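Local atomic coordinates of 3-polyprenyl-4-hydroxybenzoate decarboxylase and related decarboxylases (Pelotomaculum thermopropionicum SI, PDB entry 6H6V), a protein that probably acts as a flavin-dependent, metal-dependent decarboxylase of the UbiD family, binding FMN with manganese and potassium and releasing carbon dioxide from aromatic acids. Residues Gln310-Ala315 and Lys347-Ala352; Lys320-Thr325 and Ala334-Glu339. One frame throughout, in Å; residues are numbered along the deposited sequence.

Contact 1. Residues Gln310-Ala315 and Lys347-Ala352; sequences QTVRQA and KNAIFA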
ATOM      1  N   GLN F 310     -30.225  -3.924  -7.938  1.00 43.75           N
ATOM      2  CA  GLN F 310     -30.095  -4.763  -9.131  1.00 46.59           C
ATOM      3  C   GLN F 310     -28.631  -5.040  -9.499  1.00 44.93           C
ATOM      4  O   GLN F 310     -28.282  -6.175  -9.846  1.00 45.95           O
ATOM      5  CB  GLN F 310     -30.820  -4.151 -10.331  1.00 50.22           C
ATOM      6  CG  GLN F 310     -32.332  -4.262 -10.271  1.00 59.22           C
ATOM      7  CD  GLN F 310     -33.036  -3.483 -11.390  1.00 66.53           C
ATOM      8  OE1 GLN F 310     -32.860  -2.275 -11.554  1.00 69.09           O
ATOM      9  NE2 GLN F 310     -33.868  -4.173 -12.136  1.00 73.56           N
ATOM     10  N   THR F 311     -27.792  -4.007  -9.400  1.00 42.69           N
ATOM     11  CA  THR F 311     -26.375  -4.095  -9.749  1.00 40.81           C
ATOM     12  C   THR F 311     -25.625  -4.985  -8.778  1.00 41.03           C
ATOM     13  O   THR F 311     -24.853  -5.840  -9.181  1.00 37.38           O
ATOM     14  CB  THR F 311     -25.725  -2.699  -9.748  1.00 41.76           C
ATOM     15  OG1 THR F 311     -26.551  -1.779 -10.483  1.00 43.57           O
ATOM     16  CG2 THR F 311     -24.357  -2.739 -10.380  1.00 40.62           C
ATOM     17  N   VAL F 312     -25.862  -4.791  -7.486  1.00 41.04           N
ATOM     18  CA  VAL F 312     -25.261  -5.653  -6.472  1.00 38.95           C
ATOM     19  C   VAL F 312     -25.743  -7.105  -6.637  1.00 39.50           C
ATOM     20  O   VAL F 312     -24.963  -8.026  -6.454  1.00 40.26           O
ATOM     21  CB  VAL F 312     -25.531  -5.114  -5.063  1.00 37.04           C
ATOM     22  CG1 VAL F 312     -25.046  -6.076  -4.014  1.00 36.60           C
ATOM     23  CG2 VAL F 312     -24.814  -3.790  -4.874  1.00 38.22           C
ATOM     24  N   ARG F 313     -27.005  -7.296  -7.005  1.00 40.43           N
ATOM     25  CA  ARG F 313     -27.540  -8.637  -7.246  1.00 44.00           C
ATOM     26  C   ARG F 313     -26.787  -9.385  -8.347  1.00 44.79           C
ATOM     27  O   ARG F 313     -26.615 -10.597  -8.266  1.00 42.04           O
ATOM     28  CB  ARG F 313     -29.043  -8.612  -7.565  1.00 47.45           C
ATOM     29  CG  ARG F 313     -29.757  -9.895  -7.140  1.00 51.20           C
ATOM     30  CD  ARG F 313     -31.186 -10.004  -7.664  1.00 52.88           C
ATOM     31  NE  ARG F 313     -32.086  -8.909  -7.288  1.00 54.93           N
ATOM     32  CZ  ARG F 313     -32.609  -8.716  -6.069  1.00 59.20           C
ATOM     33  NH1 ARG F 313     -32.291  -9.501  -5.031  1.00 57.25           N
ATOM     34  NH2 ARG F 313     -33.430  -7.687  -5.873  1.00 66.54           N
ATOM     35  N   GLN F 314     -26.323  -8.667  -9.361  1.00 49.31           N
ATOM     36  CA  GLN F 314     -25.522  -9.285 -10.406  1.00 48.17           C
ATOM     37  C   GLN F 314     -24.255  -9.945  -9.859  1.00 45.80           C
ATOM     38  O   GLN F 314     -23.919 -11.043 -10.243  1.00 46.54           O
ATOM     39  CB  GLN F 314     -25.157  -8.254 -11.480  1.00 47.70           C
ATOM     40  CG  GLN F 314     -24.317  -8.827 -12.617  1.00 51.26           C
ATOM     41  CD  GLN F 314     -24.323  -7.980 -13.868  1.00 54.30           C
ATOM     42  OE1 GLN F 314     -24.103  -8.492 -14.974  1.00 64.07           O
ATOM     43  NE2 GLN F 314     -24.574  -6.687 -13.706  1.00 48.63           N
ATOM     44  N   ALA F 315     -23.550  -9.254  -8.974  1.00 48.39           N
ATOM     45  CA  ALA F 315     -22.312  -9.765  -8.385  1.00 50.56           C
ATOM     46  C   ALA F 315     -22.573 -10.741  -7.232  1.00 49.84           C
ATOM     47  O   ALA F 315     -21.847 -11.712  -7.072  1.00 48.40           O
ATOM     48  CB  ALA F 315     -21.465  -8.604  -7.888  1.00 47.43           C
ATOM     49  N   LYS F 347     -16.266  -8.005  -1.143  1.00 39.11           N
ATOM     50  CA  LYS F 347     -15.451  -7.152  -2.027  1.00 42.92           C
ATOM     51  C   LYS F 347     -16.144  -6.970  -3.383  1.00 43.09           C
ATOM     52  O   LYS F 347     -16.173  -5.870  -3.942  1.00 44.42           O
ATOM     53  CB  LYS F 347     -14.039  -7.711  -2.271  1.00 52.01           C
ATOM     54  CG  LYS F 347     -13.199  -8.081  -1.056  1.00 56.87           C
ATOM     55  CD  LYS F 347     -12.832  -6.886  -0.202  1.00 59.57           C
ATOM     56  CE  LYS F 347     -11.764  -7.196   0.825  1.00 66.11           C
ATOM     57  NZ  LYS F 347     -12.025  -8.427   1.638  1.00 70.50           N
ATOM     58  N   ASN F 348     -16.735  -8.050  -3.885  1.00 40.97           N
ATOM     59  CA  ASN F 348     -17.398  -8.043  -5.185  1.00 37.02           C
ATOM     60  C   ASN F 348     -18.674  -7.194  -5.111  1.00 36.68           C
ATOM     61  O   ASN F 348     -19.036  -6.527  -6.078  1.00 37.25           O
ATOM     62  CB  ASN F 348     -17.722  -9.475  -5.654  1.00 37.64           C
ATOM     63  CG  ASN F 348     -16.504 -10.367  -5.748  1.00 38.90           C
ATOM     64  OD1 ASN F 348     -16.200 -10.856  -6.809  1.00 43.19           O
ATOM     65  ND2 ASN F 348     -15.828 -10.598  -4.652  1.00 39.42           N
ATOM     66  N   ALA F 349     -19.352  -7.229  -3.964  1.00 35.07           N
ATOM     67  CA  ALA F 349     -20.510  -6.382  -3.743  1.00 33.31           C
ATOM     68  C   ALA F 349     -20.120  -4.923  -3.822  1.00 34.29           C
ATOM     69  O   ALA F 349     -20.812  -4.136  -4.435  1.00 35.33           O
ATOM     70  CB  ALA F 349     -21.135  -6.670  -2.384  1.00 33.88           C
ATOM     71  N   ILE F 350     -18.998  -4.575  -3.202  1.00 34.05           N
ATOM     72  CA  ILE F 350     -18.469  -3.221  -3.240  1.00 33.17           C
ATOM     73  C   ILE F 350     -18.158  -2.773  -4.675  1.00 34.28           C
ATOM     74  O   ILE F 350     -18.404  -1.624  -5.035  1.00 36.00           O
ATOM     75  CB  ILE F 350     -17.205  -3.096  -2.363  1.00 34.09           C
ATOM     76  CG1 ILE F 350     -17.572  -3.264  -0.884  1.00 35.84           C
ATOM     77  CG2 ILE F 350     -16.523  -1.740  -2.570  1.00 35.01           C
ATOM     78  CD1 ILE F 350     -16.376  -3.557   0.008  1.00 37.60           C
ATOM     79  N   PHE F 351     -17.604  -3.658  -5.495  1.00 36.66           N
ATOM     80  CA  PHE F 351     -17.356  -3.296  -6.877  1.00 38.68           C
ATOM     81  C   PHE F 351     -18.681  -2.977  -7.546  1.00 39.27           C
ATOM     82  O   PHE F 351     -18.780  -1.993  -8.250  1.00 37.61           O
ATOM     83  CB  PHE F 351     -16.665  -4.408  -7.665  1.00 42.74           C
ATOM     84  CG  PHE F 351     -15.311  -4.789  -7.151  1.00 44.55           C
ATOM     85  CD1 PHE F 351     -14.382  -3.820  -6.815  1.00 46.46           C
ATOM     86  CD2 PHE F 351     -14.947  -6.133  -7.067  1.00 43.52           C
ATOM     87  CE1 PHE F 351     -13.127  -4.180  -6.371  1.00 48.45           C
ATOM     88  CE2 PHE F 351     -13.705  -6.498  -6.604  1.00 44.70           C
ATOM     89  CZ  PHE F 351     -12.798  -5.524  -6.246  1.00 48.78           C
ATOM     90  N   ALA F 352     -19.700  -3.800  -7.318  1.00 36.12           N
ATOM     91  CA  ALA F 352     -21.021  -3.532  -7.866  1.00 35.48           C
ATOM     92  C   ALA F 352     -21.579  -2.195  -7.399  1.00 35.41           C
ATOM     93  O   ALA F 352     -22.153  -1.459  -8.194  1.00 35.86           O
ATOM     94  CB  ALA F 352     -21.980  -4.664  -7.551  1.00 34.55           C
TER
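Helices 310-315 and 347-352 run roughly antiparallel, well off true alignment, with 144° between their N-to-C directions and their axes 8.1 Å apart at closest approach, V312 lying opposite A352. That closeness depends on small side chains. The methyl of A352 enters between T311, V312 and A315: its CB lies 3.6 Å from V312 CA, so it rests directly on the other helix's backbone. A315 answers from the facing helix, its CB 4.0 Å from A352 CB, and A315 CB also touches the backbone oxygen of N348. V312 flanks this alanine pair with both branches. CG2 packs against A352 CB at 4.0 Å, while CG1, set anti to the backbone N (chi1 174°), faces A349 CB at 4.3 Å. A beta-branched residue suits this place, since its two methyls reach A349 and A352, about one turn apart on the partner helix, without a long chain to push it away. T311 offers its methyl to the contact, CG2 lying 3.4 Å from A352 O; its hydroxyl bonds V307 O in its own helix and Q314 of a second subunit. No hydrogen bond joins the two segments. Beyond them, V312 also packs on V319 of strand 319-324, I350 turns from helix 345-356 onto V363 and V365 of strand 362-367, and F351 meets F354 of the second subunit.

Contact 2. Residues Lys320-Thr325 and Ala334-Glu339; sequences KNVHLT and AVISIE
V322 and I336 lie side by side on one face of the antiparallel pair 320-324 and 334-338, their side chains pointing the same way, with V322 CG1 3.8 Å from I336 CD1. I336 turns its CG1 branch anti to the carbonyl carbon (chi1 -44°), which carries CD1 alongside the valine. Further along this face L324 bends toward its neighbour and lays CD2 against A334 CB at 3.7 Å; the small alanine leaves room for the leucine's branched end. L308 of helix 294-315 packs on V322 and L324, which explains the aliphatic residues here.

The opposite face holds N321, H323, V335 and S337. T325 crosses V335 at about a right angle, and their CG2 methyls meet at 3.8 Å; the threonine hydroxyl bonds E379 of a third subunit. H323 leads its ring away from V335 to F373, while its ND1 is bonded to I372 O. S337 is small enough for its OG to sit 3.3 Å from N321 CB.

H323 and V335 form a hydrogen-bonded pair, and both bonds lie in the carbonyl planes, V335 N to H323 O being 2.8 Å long. At the other end K320 N and N321 N both bond S337 O, reaching it from the same face of its plane and tilted about 30° out of it. The N321 bond is nearly straight, at 171°, and the K320 bond is more bent. Two residues opposite one make this a classic beta bulge, which here sits at the end of the regular ladder of the beta hairpin 319-324/333-338, at the edge of the C-terminal domain's mixed sheet.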
ATOM      1  N   LYS F 320     -29.313  -8.986   0.438  1.00 44.84           N
ATOM      2  CA  LYS F 320     -30.594  -8.785   1.097  1.00 46.53           C
ATOM      3  C   LYS F 320     -31.066  -7.337   0.898  1.00 46.48           C
ATOM      4  O   LYS F 320     -32.203  -7.106   0.504  1.00 43.65           O
ATOM      5  CB  LYS F 320     -30.540  -9.218   2.569  1.00 49.19           C
ATOM      6  CG  LYS F 320     -31.587  -8.575   3.485  1.00 57.33           C
ATOM      7  CD  LYS F 320     -32.104  -9.473   4.620  1.00 65.28           C
ATOM      8  CE  LYS F 320     -33.562  -9.894   4.342  1.00 68.47           C
ATOM      9  NZ  LYS F 320     -33.934 -11.258   4.805  1.00 66.34           N
ATOM     10  N   ASN F 321     -30.207  -6.357   1.141  1.00 48.11           N
ATOM     11  CA  ASN F 321     -30.678  -4.980   1.181  1.00 43.77           C
ATOM     12  C   ASN F 321     -29.597  -3.973   0.873  1.00 37.10           C
ATOM     13  O   ASN F 321     -28.413  -4.259   1.038  1.00 34.63           O
ATOM     14  CB  ASN F 321     -31.246  -4.699   2.568  1.00 47.05           C
ATOM     15  CG  ASN F 321     -32.651  -4.164   2.515  1.00 53.86           C
ATOM     16  OD1 ASN F 321     -32.968  -3.275   1.708  1.00 58.90           O
ATOM     17  ND2 ASN F 321     -33.513  -4.698   3.380  1.00 54.38           N
ATOM     18  N   VAL F 322     -30.018  -2.796   0.419  1.00 32.20           N
ATOM     19  CA  VAL F 322     -29.090  -1.711   0.158  1.00 33.57           C
ATOM     20  C   VAL F 322     -29.635  -0.390   0.621  1.00 32.33           C
ATOM     21  O   VAL F 322     -30.847  -0.195   0.660  1.00 37.65           O
ATOM     22  CB  VAL F 322     -28.728  -1.597  -1.338  1.00 35.53           C
ATOM     23  CG1 VAL F 322     -28.160  -2.911  -1.854  1.00 34.43           C
ATOM     24  CG2 VAL F 322     -29.918  -1.158  -2.180  1.00 36.06           C
ATOM     25  N   HIS F 323     -28.725   0.514   0.955  1.00 31.43           N
ATOM     26  CA  HIS F 323     -29.091   1.808   1.521  1.00 34.40           C
ATOM     27  C   HIS F 323     -28.057   2.859   1.166  1.00 32.91           C
ATOM     28  O   HIS F 323     -26.881   2.695   1.476  1.00 28.27           O
ATOM     29  CB  HIS F 323     -29.207   1.684   3.044  1.00 37.48           C
ATOM     30  CG  HIS F 323     -29.679   2.924   3.731  1.00 37.32           C
ATOM     31  ND1 HIS F 323     -29.355   3.214   5.042  1.00 39.62           N
ATOM     32  CD2 HIS F 323     -30.446   3.951   3.294  1.00 37.74           C
ATOM     33  CE1 HIS F 323     -29.915   4.365   5.383  1.00 39.85           C
ATOM     34  NE2 HIS F 323     -30.586   4.831   4.343  1.00 36.77           N
ATOM     35  N   LEU F 324     -28.522   3.922   0.520  1.00 34.96           N
ATOM     36  CA  LEU F 324     -27.739   5.129   0.336  1.00 37.67           C
ATOM     37  C   LEU F 324     -28.088   6.104   1.459  1.00 36.60           C
ATOM     38  O   LEU F 324     -29.203   6.642   1.508  1.00 34.62           O
ATOM     39  CB  LEU F 324     -28.011   5.744  -1.021  1.00 38.43           C
ATOM     40  CG  LEU F 324     -27.498   4.876  -2.158  1.00 40.78           C
ATOM     41  CD1 LEU F 324     -28.103   5.334  -3.473  1.00 41.56           C
ATOM     42  CD2 LEU F 324     -25.965   4.892  -2.237  1.00 43.41           C
ATOM     43  N   THR F 325     -27.118   6.334   2.347  1.00 36.14           N
ATOM     44  CA  THR F 325     -27.391   6.946   3.638  1.00 37.57           C
ATOM     45  C   THR F 325     -27.587   8.453   3.502  1.00 38.52           C
ATOM     46  O   THR F 325     -26.987   9.077   2.631  1.00 39.24           O
ATOM     47  CB  THR F 325     -26.263   6.698   4.665  1.00 35.87           C
ATOM     48  OG1 THR F 325     -25.083   7.398   4.275  1.00 34.60           O
ATOM     49  CG2 THR F 325     -25.973   5.213   4.827  1.00 32.06           C
ATOM     50  N   ALA F 334     -22.841   4.110   0.608  1.00 34.91           N
ATOM     51  CA  ALA F 334     -23.732   2.963   0.410  1.00 39.44           C
ATOM     52  C   ALA F 334     -23.454   1.911   1.483  1.00 38.39           C
ATOM     53  O   ALA F 334     -22.306   1.646   1.805  1.00 37.86           O
ATOM     54  CB  ALA F 334     -23.525   2.359  -0.969  1.00 39.83           C
ATOM     55  N   VAL F 335     -24.516   1.325   2.019  1.00 36.95           N
ATOM     56  CA  VAL F 335     -24.399   0.201   2.922  1.00 34.47           C
ATOM     57  C   VAL F 335     -25.153  -0.951   2.318  1.00 32.25           C
ATOM     58  O   VAL F 335     -26.330  -0.819   1.996  1.00 33.38           O
ATOM     59  CB  VAL F 335     -25.001   0.536   4.278  1.00 37.92           C
ATOM     60  CG1 VAL F 335     -24.797  -0.622   5.245  1.00 39.88           C
ATOM     61  CG2 VAL F 335     -24.372   1.816   4.832  1.00 39.61           C
ATOM     62  N   ILE F 336     -24.473  -2.066   2.133  1.00 31.21           N
ATOM     63  CA  ILE F 336     -25.057  -3.261   1.548  1.00 32.54           C
ATOM     64  C   ILE F 336     -25.124  -4.340   2.632  1.00 32.58           C
ATOM     65  O   ILE F 336     -24.138  -4.579   3.333  1.00 30.24           O
ATOM     66  CB  ILE F 336     -24.152  -3.849   0.436  1.00 34.70           C
ATOM     67  CG1 ILE F 336     -23.584  -2.769  -0.500  1.00 35.77           C
ATOM     68  CG2 ILE F 336     -24.877  -4.925  -0.342  1.00 35.36           C
ATOM     69  CD1 ILE F 336     -24.592  -1.942  -1.222  1.00 37.30           C
ATOM     70  N   SER F 337     -26.249  -5.025   2.747  1.00 32.67           N
ATOM     71  CA  SER F 337     -26.261  -6.256   3.527  1.00 36.50           C
ATOM     72  C   SER F 337     -26.388  -7.432   2.575  1.00 35.67           C
ATOM     73  O   SER F 337     -27.164  -7.377   1.620  1.00 34.24           O
ATOM     74  CB  SER F 337     -27.386  -6.268   4.566  1.00 37.82           C
ATOM     75  OG  SER F 337     -28.664  -6.279   3.945  1.00 38.05           O
ATOM     76  N   ILE F 338     -25.606  -8.479   2.835  1.00 37.42           N
ATOM     77  CA  ILE F 338     -25.619  -9.707   2.038  1.00 38.54           C
ATOM     78  C   ILE F 338     -25.733 -10.908   2.943  1.00 36.57           C
ATOM     79  O   ILE F 338     -25.247 -10.865   4.059  1.00 37.12           O
ATOM     80  CB  ILE F 338     -24.318  -9.832   1.200  1.00 38.75           C
ATOM     81  CG1 ILE F 338     -23.093 -10.099   2.081  1.00 38.79           C
ATOM     82  CG2 ILE F 338     -24.116  -8.581   0.357  1.00 36.58           C
ATOM     83  CD1 ILE F 338     -21.820 -10.317   1.336  1.00 40.41           C
ATOM     84  N   GLU F 339     -26.384 -11.966   2.472  1.00 40.39           N
ATOM     85  CA  GLU F 339     -26.253 -13.295   3.091  1.00 43.98           C
ATOM     86  C   GLU F 339     -25.084 -13.944   2.369  1.00 42.91           C
ATOM     87  O   GLU F 339     -25.220 -14.422   1.245  1.00 44.75           O
ATOM     88  CB  GLU F 339     -27.531 -14.123   2.955  1.00 51.17           C
ATOM     89  CG  GLU F 339     -27.468 -15.494   3.620  1.00 60.58           C
ATOM     90  CD  GLU F 339     -28.823 -16.191   3.753  1.00 61.73           C
ATOM     91  OE1 GLU F 339     -29.764 -15.884   2.982  1.00 68.85           O
ATOM     92  OE2 GLU F 339     -28.939 -17.051   4.650  1.00 58.69           O
TER

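Overall arrangement
Helix 294-315 leads almost directly into strand 319-324, which turns back through strand 333-338 before the chain enters helix 345-356. Contact 2 closes the short hairpin loop, with eight residues between its segments, and lies nested within the larger loop of 31 residues that contact 1 closes by bringing the two helices together. The centres are about 10 Å apart, and the layers meet directly where V312 CG1 packs 3.9 Å from I336 CG2. Helix 294-315 thus lies against the hairpin, while helix 345-356 packs on strands 362-367 and 392-399; strand 362-367 joins the hairpin to the rest of the mixed sheet. Both contacts belong to the C-terminal domain that also holds the calcium site.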